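Local coordinates for protein transcriptional regulator, TetR family (Legionella pneumophila subsp. pneumophila str. Philadelphia 1, PDB 3ON4) that probably binds DNA through a helix-turn-helix domain and regulates transcription, at residues Leu155-Gly166 and Leu179-Ile190. Numbering follows the deposited sequence.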
ATOM      1  N   LEU A 155      16.686  -9.168   0.580  1.00 20.24           N
ATOM      2  CA  LEU A 155      16.904  -7.728   0.396  1.00 19.92           C
ATOM      3  C   LEU A 155      16.026  -7.179  -0.734  1.00 18.47           C
ATOM      4  O   LEU A 155      15.507  -6.059  -0.637  1.00 18.15           O
ATOM      5  CB  LEU A 155      18.385  -7.434   0.113  1.00 21.78           C
ATOM      6  CG  LEU A 155      18.856  -5.974   0.055  1.00 23.54           C
ATOM      7  CD1 LEU A 155      18.344  -5.163   1.224  1.00 26.66           C
ATOM      8  CD2 LEU A 155      20.420  -5.897   0.004  1.00 29.54           C
ATOM      9  N   ALA A 156      15.878  -7.951  -1.810  1.00 17.92           N
ATOM     10  CA  ALA A 156      14.996  -7.540  -2.896  1.00 17.47           C
ATOM     11  C   ALA A 156      13.582  -7.295  -2.327  1.00 16.41           C
ATOM     12  O   ALA A 156      12.946  -6.308  -2.640  1.00 15.92           O
ATOM     13  CB  ALA A 156      14.973  -8.609  -4.012  1.00 17.33           C
ATOM     14  N   LYS A 157      13.107  -8.200  -1.480  1.00 16.92           N
ATOM     15  CA  LYS A 157      11.770  -8.054  -0.888  1.00 16.78           C
ATOM     16  C   LYS A 157      11.665  -6.895   0.106  1.00 16.40           C
ATOM     17  O   LYS A 157      10.629  -6.251   0.162  1.00 16.56           O
ATOM     18  CB  LYS A 157      11.302  -9.376  -0.276  1.00 18.29           C
ATOM     19  CG  LYS A 157      11.064 -10.442  -1.379  1.00 19.50           C
ATOM     20  CD  LYS A 157      10.659 -11.775  -0.858  1.00 21.56           C
ATOM     21  CE  LYS A 157      10.398 -12.728  -2.029  1.00 26.15           C
ATOM     22  NZ  LYS A 157      10.313 -14.157  -1.647  1.00 28.00           N
ATOM     23  N   GLN A 158      12.732  -6.602   0.856  1.00 16.80           N
ATOM     24  CA  GLN A 158      12.722  -5.441   1.743  1.00 17.40           C
ATOM     25  C   GLN A 158      12.649  -4.153   0.938  1.00 16.94           C
ATOM     26  O   GLN A 158      11.913  -3.201   1.275  1.00 15.42           O
ATOM     27  CB  GLN A 158      13.970  -5.415   2.636  1.00 18.64           C
ATOM     28  CG  GLN A 158      13.946  -6.366   3.807  1.00 20.85           C
ATOM     29  CD  GLN A 158      15.257  -6.290   4.575  1.00 22.95           C
ATOM     30  OE1 GLN A 158      16.320  -6.294   3.962  1.00 25.21           O
ATOM     31  NE2 GLN A 158      15.188  -6.194   5.899  1.00 25.82           N
ATOM     32  N   ILE A 159      13.417  -4.121  -0.149  1.00 17.12           N
ATOM     33  CA  ILE A 159      13.491  -2.936  -0.948  1.00 17.49           C
ATOM     34  C   ILE A 159      12.126  -2.628  -1.553  1.00 16.04           C
ATOM     35  O   ILE A 159      11.669  -1.492  -1.461  1.00 15.26           O
ATOM     36  CB  ILE A 159      14.535  -3.038  -2.075  1.00 18.64           C
ATOM     37  CG1 ILE A 159      15.952  -2.984  -1.504  1.00 19.66           C
ATOM     38  CG2 ILE A 159      14.365  -1.876  -3.082  1.00 18.69           C
ATOM     39  CD1 ILE A 159      17.004  -3.417  -2.533  1.00 18.49           C
ATOM     40  N   ILE A 160      11.473  -3.614  -2.169  1.00 16.58           N
ATOM     41  CA  ILE A 160      10.185  -3.331  -2.824  1.00 15.54           C
ATOM     42  C   ILE A 160       9.113  -3.029  -1.780  1.00 15.10           C
ATOM     43  O   ILE A 160       8.238  -2.207  -2.033  1.00 13.93           O
ATOM     44  CB  ILE A 160       9.742  -4.433  -3.865  1.00 16.42           C
ATOM     45  CG1 ILE A 160       8.525  -3.967  -4.715  1.00 17.44           C
ATOM     46  CG2 ILE A 160       9.450  -5.740  -3.205  1.00 15.16           C
ATOM     47  CD1 ILE A 160       8.609  -2.540  -5.331  1.00 18.31           C
ATOM     48  N   SER A 161       9.181  -3.673  -0.617  1.00 15.65           N
ATOM     49  CA  SER A 161       8.252  -3.354   0.474  1.00 15.82           C
ATOM     50  C   SER A 161       8.417  -1.896   0.898  1.00 15.71           C
ATOM     51  O   SER A 161       7.428  -1.166   1.077  1.00 15.08           O
ATOM     52  CB  SER A 161       8.480  -4.274   1.673  1.00 17.33           C
ATOM     53  OG  SER A 161       8.296  -5.629   1.295  1.00 18.04           O
ATOM     54  N   LEU A 162       9.669  -1.458   1.030  1.00 15.34           N
ATOM     55  CA  LEU A 162       9.938  -0.114   1.491  1.00 16.97           C
ATOM     56  C   LEU A 162       9.513   0.903   0.437  1.00 15.28           C
ATOM     57  O   LEU A 162       8.962   1.937   0.778  1.00 15.23           O
ATOM     58  CB  LEU A 162      11.410   0.053   1.831  1.00 18.58           C
ATOM     59  CG  LEU A 162      11.883   1.284   2.578  1.00 23.06           C
ATOM     60  CD1 LEU A 162      11.000   1.627   3.807  1.00 25.86           C
ATOM     61  CD2 LEU A 162      13.322   1.036   3.014  1.00 28.90           C
ATOM     62  N   VAL A 163       9.768   0.597  -0.825  1.00 15.69           N
ATOM     63  CA  VAL A 163       9.362   1.466  -1.924  1.00 15.84           C
ATOM     64  C   VAL A 163       7.842   1.640  -1.900  1.00 15.69           C
ATOM     65  O   VAL A 163       7.341   2.772  -1.961  1.00 16.39           O
ATOM     66  CB  VAL A 163       9.817   0.913  -3.290  1.00 16.52           C
ATOM     67  CG1 VAL A 163       9.044   1.590  -4.460  1.00 17.33           C
ATOM     68  CG2 VAL A 163      11.334   1.044  -3.450  1.00 17.79           C
ATOM     69  N   GLU A 164       7.104   0.534  -1.802  1.00 15.70           N
ATOM     70  CA  GLU A 164       5.641   0.590  -1.825  1.00 15.36           C
ATOM     71  C   GLU A 164       5.098   1.370  -0.619  1.00 16.15           C
ATOM     72  O   GLU A 164       4.277   2.290  -0.759  1.00 17.47           O
ATOM     73  CB  GLU A 164       5.026  -0.804  -1.916  1.00 16.32           C
ATOM     74  CG  GLU A 164       5.332  -1.544  -3.231  1.00 16.22           C
ATOM     75  CD  GLU A 164       4.759  -0.885  -4.459  1.00 17.68           C
ATOM     76  OE1 GLU A 164       3.740  -0.182  -4.347  1.00 17.90           O
ATOM     77  OE2 GLU A 164       5.296  -1.098  -5.571  1.00 20.49           O
ATOM     78  N   GLY A 165       5.567   1.030   0.569  1.00 15.85           N
ATOM     79  CA  GLY A 165       5.094   1.693   1.780  1.00 15.91           C
ATOM     80  C   GLY A 165       5.500   3.160   1.839  1.00 16.08           C
ATOM     81  O   GLY A 165       4.721   4.009   2.292  1.00 16.97           O
ATOM     82  N   GLY A 166       6.719   3.461   1.403  1.00 15.56           N
ATOM     83  CA  GLY A 166       7.210   4.837   1.329  1.00 17.33           C
ATOM     84  C   GLY A 166       6.395   5.720   0.398  1.00 17.21           C
ATOM     85  O   GLY A 166       6.045   6.873   0.743  1.00 16.61           O
ATOM     86  N   LEU A 179      10.241   9.126   1.281  1.00 21.44           N
ATOM     87  CA  LEU A 179      10.967   8.664   0.104  1.00 21.73           C
ATOM     88  C   LEU A 179      12.476   8.731   0.344  1.00 22.01           C
ATOM     89  O   LEU A 179      13.224   7.887  -0.141  1.00 21.36           O
ATOM     90  CB  LEU A 179      10.587   9.501  -1.114  1.00 24.04           C
ATOM     91  CG  LEU A 179       9.088   9.508  -1.440  1.00 26.09           C
ATOM     92  CD1 LEU A 179       8.778  10.415  -2.605  1.00 32.22           C
ATOM     93  CD2 LEU A 179       8.603   8.111  -1.715  1.00 25.64           C
ATOM     94  N   GLU A 180      12.909   9.737   1.091  1.00 23.24           N
ATOM     95  CA  GLU A 180      14.330   9.849   1.464  1.00 25.40           C
ATOM     96  C   GLU A 180      14.746   8.629   2.277  1.00 23.76           C
ATOM     97  O   GLU A 180      15.844   8.137   2.128  1.00 24.69           O
ATOM     98  CB  GLU A 180      14.592  11.138   2.238  1.00 27.97           C
ATOM     99  CG  GLU A 180      14.455  12.399   1.385  1.00 31.50           C
ATOM    100  CD  GLU A 180      14.582  13.678   2.203  1.00 37.56           C
ATOM    101  OE1 GLU A 180      14.734  13.586   3.434  1.00 38.44           O
ATOM    102  OE2 GLU A 180      14.531  14.778   1.613  1.00 41.92           O
ATOM    103  N   GLY A 181      13.841   8.147   3.119  1.00 22.79           N
ATOM    104  CA  GLY A 181      14.049   6.945   3.921  1.00 22.21           C
ATOM    105  C   GLY A 181      14.314   5.692   3.112  1.00 21.17           C
ATOM    106  O   GLY A 181      15.109   4.839   3.524  1.00 21.75           O
ATOM    107  N   VAL A 182      13.647   5.577   1.971  1.00 19.99           N
ATOM    108  CA  VAL A 182      13.869   4.466   1.058  1.00 20.38           C
ATOM    109  C   VAL A 182      15.291   4.562   0.510  1.00 21.35           C
ATOM    110  O   VAL A 182      16.036   3.575   0.496  1.00 22.04           O
ATOM    111  CB  VAL A 182      12.906   4.490  -0.124  1.00 21.34           C
ATOM    112  CG1 VAL A 182      13.160   3.264  -1.024  1.00 22.79           C
ATOM    113  CG2 VAL A 182      11.459   4.547   0.372  1.00 20.37           C
ATOM    114  N   ARG A 183      15.651   5.743   0.031  1.00 22.75           N
ATOM    115  CA  ARG A 183      17.008   5.968  -0.459  1.00 24.94           C
ATOM    116  C   ARG A 183      18.061   5.737   0.617  1.00 26.03           C
ATOM    117  O   ARG A 183      19.072   5.117   0.337  1.00 27.53           O
ATOM    118  CB  ARG A 183      17.141   7.360  -1.059  1.00 27.51           C
ATOM    119  CG  ARG A 183      18.497   7.683  -1.660  1.00 31.67           C
ATOM    120  CD  ARG A 183      18.989   6.686  -2.709  1.00 33.20           C
ATOM    121  NE  ARG A 183      20.298   7.123  -3.189  1.00 36.86           N
ATOM    122  CZ  ARG A 183      20.532   7.836  -4.292  1.00 39.79           C
ATOM    123  NH1 ARG A 183      19.559   8.188  -5.127  1.00 38.94           N
ATOM    124  NH2 ARG A 183      21.777   8.187  -4.574  1.00 45.54           N
ATOM    125  N   HIS A 184      17.830   6.231   1.834  1.00 25.92           N
ATOM    126  CA  HIS A 184      18.741   5.987   2.956  1.00 28.14           C
ATOM    127  C   HIS A 184      18.938   4.489   3.200  1.00 26.98           C
ATOM    128  O   HIS A 184      20.050   4.043   3.412  1.00 28.33           O
ATOM    129  CB  HIS A 184      18.224   6.611   4.264  1.00 29.34           C
ATOM    130  CG  HIS A 184      18.293   8.109   4.309  1.00 34.35           C
ATOM    131  ND1 HIS A 184      19.369   8.824   3.823  1.00 40.55           N
ATOM    132  CD2 HIS A 184      17.432   9.025   4.816  1.00 35.48           C
ATOM    133  CE1 HIS A 184      19.158  10.118   4.011  1.00 43.16           C
ATOM    134  NE2 HIS A 184      17.991  10.266   4.612  1.00 41.10           N
ATOM    135  N   PHE A 185      17.853   3.712   3.187  1.00 24.24           N
ATOM    136  CA  PHE A 185      17.967   2.267   3.384  1.00 24.30           C
ATOM    137  C   PHE A 185      18.865   1.636   2.313  1.00 24.34           C
ATOM    138  O   PHE A 185      19.731   0.804   2.612  1.00 26.58           O
ATOM    139  CB  PHE A 185      16.592   1.596   3.371  1.00 22.92           C
ATOM    140  CG  PHE A 185      16.649   0.082   3.385  1.00 23.57           C
ATOM    141  CD1 PHE A 185      16.758  -0.607   4.576  1.00 25.76           C
ATOM    142  CD2 PHE A 185      16.566  -0.645   2.205  1.00 20.94           C
ATOM    143  CE1 PHE A 185      16.814  -2.001   4.599  1.00 27.86           C
ATOM    144  CE2 PHE A 185      16.590  -2.031   2.220  1.00 24.46           C
ATOM    145  CZ  PHE A 185      16.723  -2.710   3.422  1.00 27.91           C
ATOM    146  N   ILE A 186      18.657   2.045   1.074  1.00 23.52           N
ATOM    147  CA  ILE A 186      19.435   1.524  -0.058  1.00 24.21           C
ATOM    148  C   ILE A 186      20.928   1.848   0.153  1.00 26.56           C
ATOM    149  O   ILE A 186      21.795   0.955   0.109  1.00 27.39           O
ATOM    150  CB  ILE A 186      18.910   2.100  -1.410  1.00 23.84           C
ATOM    151  CG1 ILE A 186      17.506   1.582  -1.725  1.00 23.57           C
ATOM    152  CG2 ILE A 186      19.853   1.763  -2.558  1.00 25.65           C
ATOM    153  CD1 ILE A 186      16.758   2.349  -2.869  1.00 22.93           C
ATOM    154  N   ASP A 187      21.197   3.125   0.415  1.00 27.13           N
ATOM    155  CA  ASP A 187      22.550   3.635   0.548  1.00 30.95           C
ATOM    156  C   ASP A 187      23.278   3.019   1.725  1.00 32.78           C
ATOM    157  O   ASP A 187      24.486   2.822   1.662  1.00 34.65           O
ATOM    158  CB  ASP A 187      22.536   5.160   0.726  1.00 32.46           C
ATOM    159  CG  ASP A 187      22.069   5.900  -0.512  1.00 34.70           C
ATOM    160  OD1 ASP A 187      21.932   5.254  -1.585  1.00 36.74           O
ATOM    161  OD2 ASP A 187      21.853   7.140  -0.409  1.00 36.44           O
ATOM    162  N   GLN A 188      22.562   2.758   2.818  1.00 32.18           N
ATOM    163  CA  GLN A 188      23.209   2.223   4.020  1.00 36.61           C
ATOM    164  C   GLN A 188      23.339   0.694   4.000  1.00 37.87           C
ATOM    165  O   GLN A 188      24.229   0.145   4.654  1.00 41.12           O
ATOM    166  CB  GLN A 188      22.504   2.700   5.297  1.00 36.94           C
ATOM    167  CG  GLN A 188      22.515   4.236   5.499  1.00 38.78           C
ATOM    168  CD  GLN A 188      23.917   4.833   5.564  1.00 45.70           C
ATOM    169  OE1 GLN A 188      24.730   4.449   6.408  1.00 51.98           O
ATOM    170  NE2 GLN A 188      24.205   5.782   4.672  1.00 47.14           N
ATOM    171  N   THR A 189      22.488   0.019   3.231  1.00 35.91           N
ATOM    172  CA  THR A 189      22.424  -1.446   3.255  1.00 38.42           C
ATOM    173  C   THR A 189      23.238  -2.104   2.143  1.00 40.57           C
ATOM    174  O   THR A 189      23.856  -3.142   2.383  1.00 43.86           O
ATOM    175  CB  THR A 189      20.962  -1.969   3.199  1.00 36.57           C
ATOM    176  OG1 THR A 189      20.183  -1.300   4.197  1.00 35.84           O
ATOM    177  CG2 THR A 189      20.903  -3.491   3.459  1.00 39.40           C
ATOM    178  N   ILE A 190      23.260  -1.504   0.953  1.00 39.97           N
ATOM    179  CA  ILE A 190      23.949  -2.090  -0.214  1.00 42.85           C
ATOM    180  C   ILE A 190      25.412  -1.658  -0.334  1.00 46.97           C
ATOM    181  O   ILE A 190      25.728  -0.491  -0.134  1.00 46.93           O
ATOM    182  CB  ILE A 190      23.244  -1.718  -1.533  1.00 41.29           C
ATOM    183  CG1 ILE A 190      21.854  -2.338  -1.593  1.00 39.81           C
ATOM    184  CG2 ILE A 190      24.069  -2.178  -2.747  1.00 44.72           C
ATOM    185  CD1 ILE A 190      21.056  -1.854  -2.760  1.00 38.61           C
TER
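Phe185 pushes its ring as a knob into the hole formed by Leu155, Gln158, Ile159 and Leu162 on the facing helix. At its root, CB lies 3.3 Å from Leu162 CD2, a tight contact, and the same methyl goes on to touch CG and CD2 of the ring obliquely. CG standing anti to the backbone N (chi1 172°) carries the ring toward helix 149-173. Farther out, Ile159 CG1 meets CE2 at the ring edge, 3.9 Å away, while Leu155 CD1 slips past CE2 and CZ. The tip, CZ, has Gln158 OE1 at the edge at 3.6 Å, with the amide plane perpendicular to the ring; on one ring face Thr189 OG1 lies above the rim. A long flat side chain suits this end of the contact, where the CA atoms of Leu155 and Thr189 are 8.8 Å apart.

Helices 149-173 and 177-189, the last two of a TetR-family C-terminal domain, form a helical hairpin; segments 155-166 and 179-189 run antiparallel, 166° between their N-to-C directions. The same helices face the second subunit: Gln158 NE2 donates to Gly181 O of that chain, which gives this amide a polar partner beside the aromatic edge.

Closer to the turn, Val182 and Gly166 let the backbones draw together. Val182, compact and branched, fits its CG2 against Leu162 O at 3.6 Å and its CG1 against Val163 CG2 at 3.8 Å, and its CA is 6.1 Å from Leu162 CA. Gly166, lacking a side chain, lets its CA approach Leu179 CA to 5.5 Å, and Leu179 CD2 rests on the Gly166 carbonyl. At the other end Thr189 serves two roles: its CG2 packs on Leu155 CD1, and its OG1 donates to Phe185 O, sharing that acceptor with Thr189 N from the opposite face of the carbonyl plane.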